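Local coordinates for protein citrate lyase (Yersinia pestis, PDB 3QLL) that is probably a magnesium-dependent lyase related to the citrate lyase beta subunit, from a virulence operon, at residues A[44-49]-A[263-268]; A[222-227]-A[248-253]. All blocks are in the same frame, centred on the assembly; numbering follows the deposited sequence.

Contact 1: A[44-49]-A[263-268]; sequences QTRSWL and TINTLF
The guanidinium of R46 and the side-chain amide of N265 stack with their planes 13° apart, the two chains crossing at roughly a right angle. OD1 of N265 lies over one guanidinium face, displaced toward its rim, and NH2 of R46 comes to 3.6 Å from CG of N265. The second flat group, the F268 ring, meets CG2 of I264 at its edge, in plane, while the backbone O of R46 approaches it obliquely. This is the seam of an eight-stranded parallel beta/alpha barrel of the HpcH/HpaI family, where the start of strand 47-52 meets the end of helix 261-267, the helix that follows the last strand. Aliphatic packing brings CG of R46 to 3.7 Å from CB of F268 as the two side chains run past each other in opposite directions. The methyl CG2 of I264 packs on the R46 carbonyl, 3.4 Å from its O. A bend at chi3 (-57°) turns the guanidinium so that one face lies against the N265 amide. NE of R46 forms a salt bridge with the D68 carboxylate, and NH1 bonds to OG1 of T269. The backbone N of D68 also bonds to OG of S47. That OG in turn donates to OD1 of N265 at 2.6 Å, slightly out of the carbonyl plane, with a C=O...donor angle of 129°.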
loop_
_atom_site.group_PDB
_atom_site.type_symbol
_atom_site.label_atom_id
_atom_site.label_comp_id
_atom_site.label_asym_id
_atom_site.label_seq_id
_atom_site.Cartn_x
_atom_site.Cartn_y
_atom_site.Cartn_z
ATOM N N GLN A 44 15.339 -2.775 22.054
ATOM C CA GLN A 44 16.043 -3.950 22.543
ATOM C C GLN A 44 15.137 -5.174 22.688
ATOM O O GLN A 44 15.608 -6.300 22.575
ATOM C CB GLN A 44 16.725 -3.627 23.858
ATOM C CG GLN A 44 18.046 -2.931 23.639
ATOM C CD GLN A 44 18.447 -2.087 24.841
ATOM O OE1 GLN A 44 17.763 -2.082 25.871
ATOM N NE2 GLN A 44 19.540 -1.335 24.698
ATOM N N THR A 45 13.865 -4.943 23.004
ATOM C CA THR A 45 12.898 -6.024 23.223
ATOM C C THR A 45 12.615 -6.809 21.929
ATOM O O THR A 45 12.595 -6.229 20.820
ATOM C CB THR A 45 11.547 -5.496 23.782
ATOM O OG1 THR A 45 10.753 -4.928 22.743
ATOM C CG2 THR A 45 11.785 -4.507 24.935
ATOM N N ARG A 46 12.414 -8.116 22.062
ATOM C CA ARG A 46 12.201 -9.000 20.917
ATOM C C ARG A 46 10.859 -9.719 21.070
ATOM O O ARG A 46 10.169 -9.977 20.073
ATOM C CB ARG A 46 13.321 -10.040 20.802
ATOM C CG ARG A 46 14.712 -9.471 20.681
ATOM C CD ARG A 46 15.766 -10.423 21.187
ATOM N NE ARG A 46 15.528 -10.802 22.580
ATOM C CZ ARG A 46 16.230 -11.725 23.243
ATOM N NH1 ARG A 46 17.228 -12.376 22.637
ATOM N NH2 ARG A 46 15.933 -11.999 24.511
ATOM N N SER A 47 10.540 -10.104 22.308
ATOM C CA SER A 47 9.337 -10.882 22.610
ATOM C C SER A 47 8.398 -10.181 23.592
ATOM O O SER A 47 8.807 -9.758 24.662
ATOM C CB SER A 47 9.716 -12.269 23.176
ATOM O OG SER A 47 10.782 -12.177 24.105
ATOM N N TRP A 48 7.140 -10.096 23.226
ATOM C CA TRP A 48 6.106 -9.579 24.107
ATOM C C TRP A 48 5.055 -10.647 24.368
ATOM O O TRP A 48 4.348 -11.063 23.452
ATOM C CB TRP A 48 5.441 -8.338 23.492
ATOM C CG TRP A 48 6.370 -7.177 23.384
ATOM C CD1 TRP A 48 7.527 -7.118 22.652
ATOM C CD2 TRP A 48 6.213 -5.891 23.981
ATOM N NE1 TRP A 48 8.103 -5.890 22.773
ATOM C CE2 TRP A 48 7.315 -5.102 23.567
ATOM C CE3 TRP A 48 5.238 -5.315 24.805
ATOM C CZ2 TRP A 48 7.490 -3.774 23.976
ATOM C CZ3 TRP A 48 5.412 -3.997 25.220
ATOM C CH2 TRP A 48 6.526 -3.238 24.801
ATOM N N LEU A 49 4.940 -11.084 25.610
ATOM C CA LEU A 49 4.046 -12.199 25.940
ATOM C C LEU A 49 2.784 -11.722 26.618
ATOM O O LEU A 49 2.844 -11.146 27.715
ATOM C CB LEU A 49 4.748 -13.207 26.826
ATOM C CG LEU A 49 3.949 -14.444 27.225
ATOM C CD1 LEU A 49 3.462 -15.369 26.067
ATOM C CD2 LEU A 49 4.825 -15.197 28.207
ATOM N N THR A 263 11.750 -19.342 20.307
ATOM C CA THR A 263 11.809 -19.187 18.851
ATOM C C THR A 263 11.893 -17.714 18.424
ATOM O O THR A 263 12.749 -17.346 17.610
ATOM C CB THR A 263 10.568 -19.827 18.186
ATOM O OG1 THR A 263 10.536 -21.241 18.487
ATOM C CG2 THR A 263 10.625 -19.662 16.704
ATOM N N ILE A 264 11.049 -16.879 19.019
ATOM C CA ILE A 264 10.993 -15.472 18.680
ATOM C C ILE A 264 12.294 -14.773 19.127
ATOM O O ILE A 264 12.873 -13.964 18.385
ATOM C CB ILE A 264 9.778 -14.786 19.319
ATOM C CG1 ILE A 264 8.480 -15.229 18.629
ATOM C CG2 ILE A 264 9.946 -13.281 19.281
ATOM C CD1 ILE A 264 7.195 -14.777 19.361
ATOM N N ASN A 265 12.743 -15.064 20.346
ATOM C CA ASN A 265 13.996 -14.513 20.842
ATOM C C ASN A 265 15.195 -14.787 19.964
ATOM O O ASN A 265 15.929 -13.875 19.574
ATOM C CB ASN A 265 14.276 -15.016 22.258
ATOM C CG ASN A 265 13.421 -14.304 23.279
ATOM O OD1 ASN A 265 12.827 -13.274 22.971
ATOM N ND2 ASN A 265 13.382 -14.814 24.499
ATOM N N THR A 266 15.351 -16.048 19.613
ATOM C CA THR A 266 16.466 -16.485 18.800
ATOM C C THR A 266 16.511 -15.811 17.441
ATOM O O THR A 266 17.565 -15.331 17.029
ATOM C CB THR A 266 16.441 -18.008 18.596
ATOM O OG1 THR A 266 16.417 -18.652 19.871
ATOM C CG2 THR A 266 17.653 -18.445 17.801
ATOM N N LEU A 267 15.362 -15.777 16.764
ATOM C CA LEU A 267 15.265 -15.263 15.393
ATOM C C LEU A 267 15.472 -13.730 15.298
ATOM O O LEU A 267 15.881 -13.213 14.257
ATOM C CB LEU A 267 13.920 -15.675 14.746
ATOM C CG LEU A 267 13.791 -17.184 14.423
ATOM C CD1 LEU A 267 12.442 -17.543 13.801
ATOM C CD2 LEU A 267 14.903 -17.646 13.509
ATOM N N PHE A 268 15.212 -13.030 16.399
ATOM C CA PHE A 268 15.421 -11.584 16.500
ATOM C C PHE A 268 16.775 -11.275 17.184
ATOM O O PHE A 268 17.020 -10.144 17.624
ATOM C CB PHE A 268 14.281 -10.915 17.260
ATOM C CG PHE A 268 13.079 -10.580 16.416
ATOM C CD1 PHE A 268 13.159 -9.639 15.386
ATOM C CD2 PHE A 268 11.858 -11.129 16.705
ATOM C CE1 PHE A 268 12.011 -9.281 14.643
ATOM C CE2 PHE A 268 10.717 -10.789 15.978
ATOM C CZ PHE A 268 10.787 -9.863 14.952
#

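Contact 2: A[222-227]-A[248-253]; sequences IPAIDA and FGFSAK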
loop_
_atom_site.group_PDB
_atom_site.type_symbol
_atom_site.label_atom_id
_atom_site.label_comp_id
_atom_site.label_asym_id
_atom_site.label_seq_id
_atom_site.Cartn_x
_atom_site.Cartn_y
_atom_site.Cartn_z
ATOM N N ILE A 222 10.236 4.566 16.446
ATOM C CA ILE A 222 9.748 3.519 17.361
ATOM C C ILE A 222 9.707 2.145 16.686
ATOM O O ILE A 222 9.494 2.038 15.474
ATOM C CB ILE A 222 8.306 3.863 17.927
ATOM C CG1 ILE A 222 7.264 3.871 16.799
ATOM C CG2 ILE A 222 8.306 5.199 18.723
ATOM C CD1 ILE A 222 5.903 4.400 17.211
ATOM N N PRO A 223 9.823 1.073 17.486
ATOM C CA PRO A 223 9.772 -0.270 16.908
ATOM C C PRO A 223 8.354 -0.653 16.517
ATOM O O PRO A 223 7.380 -0.183 17.155
ATOM C CB PRO A 223 10.250 -1.170 18.034
ATOM C CG PRO A 223 9.965 -0.421 19.267
ATOM C CD PRO A 223 9.996 1.042 18.942
ATOM N N ALA A 224 8.241 -1.434 15.440
ATOM C CA ALA A 224 7.002 -2.115 15.071
ATOM C C ALA A 224 7.016 -3.498 15.690
ATOM O O ALA A 224 8.023 -4.216 15.620
ATOM C CB ALA A 224 6.882 -2.213 13.588
ATOM N N ILE A 225 5.936 -3.852 16.367
ATOM C CA ILE A 225 5.859 -5.163 16.966
ATOM C C ILE A 225 4.829 -6.039 16.282
ATOM O O ILE A 225 3.641 -5.728 16.313
ATOM C CB ILE A 225 5.528 -5.069 18.450
ATOM C CG1 ILE A 225 6.530 -4.138 19.147
ATOM C CG2 ILE A 225 5.524 -6.465 19.074
ATOM C CD1 ILE A 225 6.023 -3.581 20.444
ATOM N N ASP A 226 5.282 -7.162 15.724
ATOM C CA ASP A 226 4.377 -8.033 14.993
ATOM C C ASP A 226 3.337 -8.719 15.899
ATOM O O ASP A 226 3.570 -8.961 17.109
ATOM C CB ASP A 226 5.154 -9.080 14.184
ATOM C CG ASP A 226 4.280 -9.775 13.130
ATOM O OD1 ASP A 226 3.250 -9.183 12.687
ATOM O OD2 ASP A 226 4.641 -10.906 12.737
ATOM N N ALA A 227 2.207 -9.024 15.256
ATOM C CA ALA A 227 1.119 -9.791 15.812
ATOM C C ALA A 227 1.596 -11.137 16.327
ATOM O O ALA A 227 2.606 -11.663 15.859
ATOM C CB ALA A 227 0.021 -9.971 14.767
ATOM N N PHE A 248 10.527 -7.505 6.929
ATOM C CA PHE A 248 9.687 -6.329 6.697
ATOM C C PHE A 248 10.146 -5.087 7.485
ATOM O O PHE A 248 9.873 -3.948 7.069
ATOM C CB PHE A 248 8.225 -6.658 7.033
ATOM C CG PHE A 248 7.367 -6.851 5.862
ATOM C CD1 PHE A 248 7.776 -7.671 4.812
ATOM C CD2 PHE A 248 6.137 -6.209 5.771
ATOM C CE1 PHE A 248 6.974 -7.860 3.705
ATOM C CE2 PHE A 248 5.320 -6.386 4.661
ATOM C CZ PHE A 248 5.743 -7.215 3.623
ATOM N N GLY A 249 10.913 -5.325 8.563
ATOM C CA GLY A 249 11.379 -4.267 9.454
ATOM C C GLY A 249 10.795 -4.194 10.864
ATOM O O GLY A 249 11.055 -3.253 11.584
ATOM N N PHE A 250 9.943 -5.140 11.226
ATOM C CA PHE A 250 9.545 -5.391 12.623
ATOM C C PHE A 250 10.776 -5.727 13.496
ATOM O O PHE A 250 11.710 -6.396 13.029
ATOM C CB PHE A 250 8.523 -6.553 12.715
ATOM C CG PHE A 250 7.143 -6.202 12.212
ATOM C CD1 PHE A 250 6.204 -5.614 13.053
ATOM C CD2 PHE A 250 6.802 -6.410 10.888
ATOM C CE1 PHE A 250 4.943 -5.268 12.579
ATOM C CE2 PHE A 250 5.560 -6.073 10.405
ATOM C CZ PHE A 250 4.622 -5.506 11.247
ATOM N N SER A 251 10.781 -5.229 14.737
ATOM C CA SER A 251 11.915 -5.395 15.641
ATOM C C SER A 251 11.569 -6.435 16.666
ATOM O O SER A 251 12.441 -6.884 17.413
ATOM C CB SER A 251 12.220 -4.069 16.374
ATOM O OG SER A 251 12.429 -3.008 15.453
ATOM N N ALA A 252 10.287 -6.782 16.739
ATOM C CA ALA A 252 9.826 -7.695 17.766
ATOM C C ALA A 252 8.537 -8.330 17.345
ATOM O O ALA A 252 7.889 -7.860 16.430
ATOM C CB ALA A 252 9.664 -6.984 19.094
ATOM N N LYS A 253 8.119 -9.339 18.089
ATOM C CA LYS A 253 6.885 -10.037 17.793
ATOM C C LYS A 253 6.184 -10.484 19.093
ATOM O O LYS A 253 6.830 -10.968 20.031
ATOM C CB LYS A 253 7.168 -11.248 16.879
ATOM C CG LYS A 253 5.965 -12.070 16.464
ATOM C CD LYS A 253 6.356 -13.114 15.403
ATOM C CE LYS A 253 5.145 -13.938 14.926
ATOM N NZ LYS A 253 4.149 -13.128 14.166
#
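K253 NZ reaches D226 and A227 together: it is 2.7 Å from OD2 of D226, in a salt bridge, and 2.7 Å from the backbone O of A227. The ammonium comes to OD2 from well above the carboxylate plane, whereas it meets the A227 carbonyl at a C=O...donor angle of 159°. A third partner, E241 on helix 235-248, adds a second salt bridge, so one buried cation answers two carboxylates and a carbonyl. The lysine chain is extended as far as CE and bends at chi4 (67°), which brings NZ over to D226. OD1 of D226 pairs with R210 and also accepts a weak bond from N of A227. The carboxylate is therefore engaged at both oxygens.

These bonds join the two strands of a beta-alpha-beta unit, in which helix 235-248 connects strands 224-226 and 252-255, the last two parallel strands of the barrel. The A227 side chain lies about 9 Å from those of E165 and D192, predicted magnesium ligands, which places the pair near the probable metal site. Between the backbones, N of S251 donates to O of A224 at 3.1 Å, and N of D226 donates to O of A252 at 2.8 Å. I225 CG2 meets A252 CB on one face of the sheet, while D226 and K253 lie side by side on the other. There the F250 ring takes CB of D226 over one face in a CH-pi contact, 4.1 Å from the centroid, and its CD1 approaches CB of A224 to 3.5 Å.

Contacts 1 and 2 show how a closed barrel is built from successive joins. Their centres are 10 Å apart, on the same side of the chain's centre. In sequence, 44-49 comes first, then 222-227 and 248-253, and finally 263-268, so contact 2 falls within the long span that contact 1 brackets. Strand 252-255 is common ground: it pairs with strand 224-226 on one side and with strand 47-52 on the other, and leads into helix 261-267. The contacts touch directly, O of R46 lying 2.9 Å from N of K253 in a probable hydrogen bond. First and last strands thus meet, and the parallel sheet closes on itself.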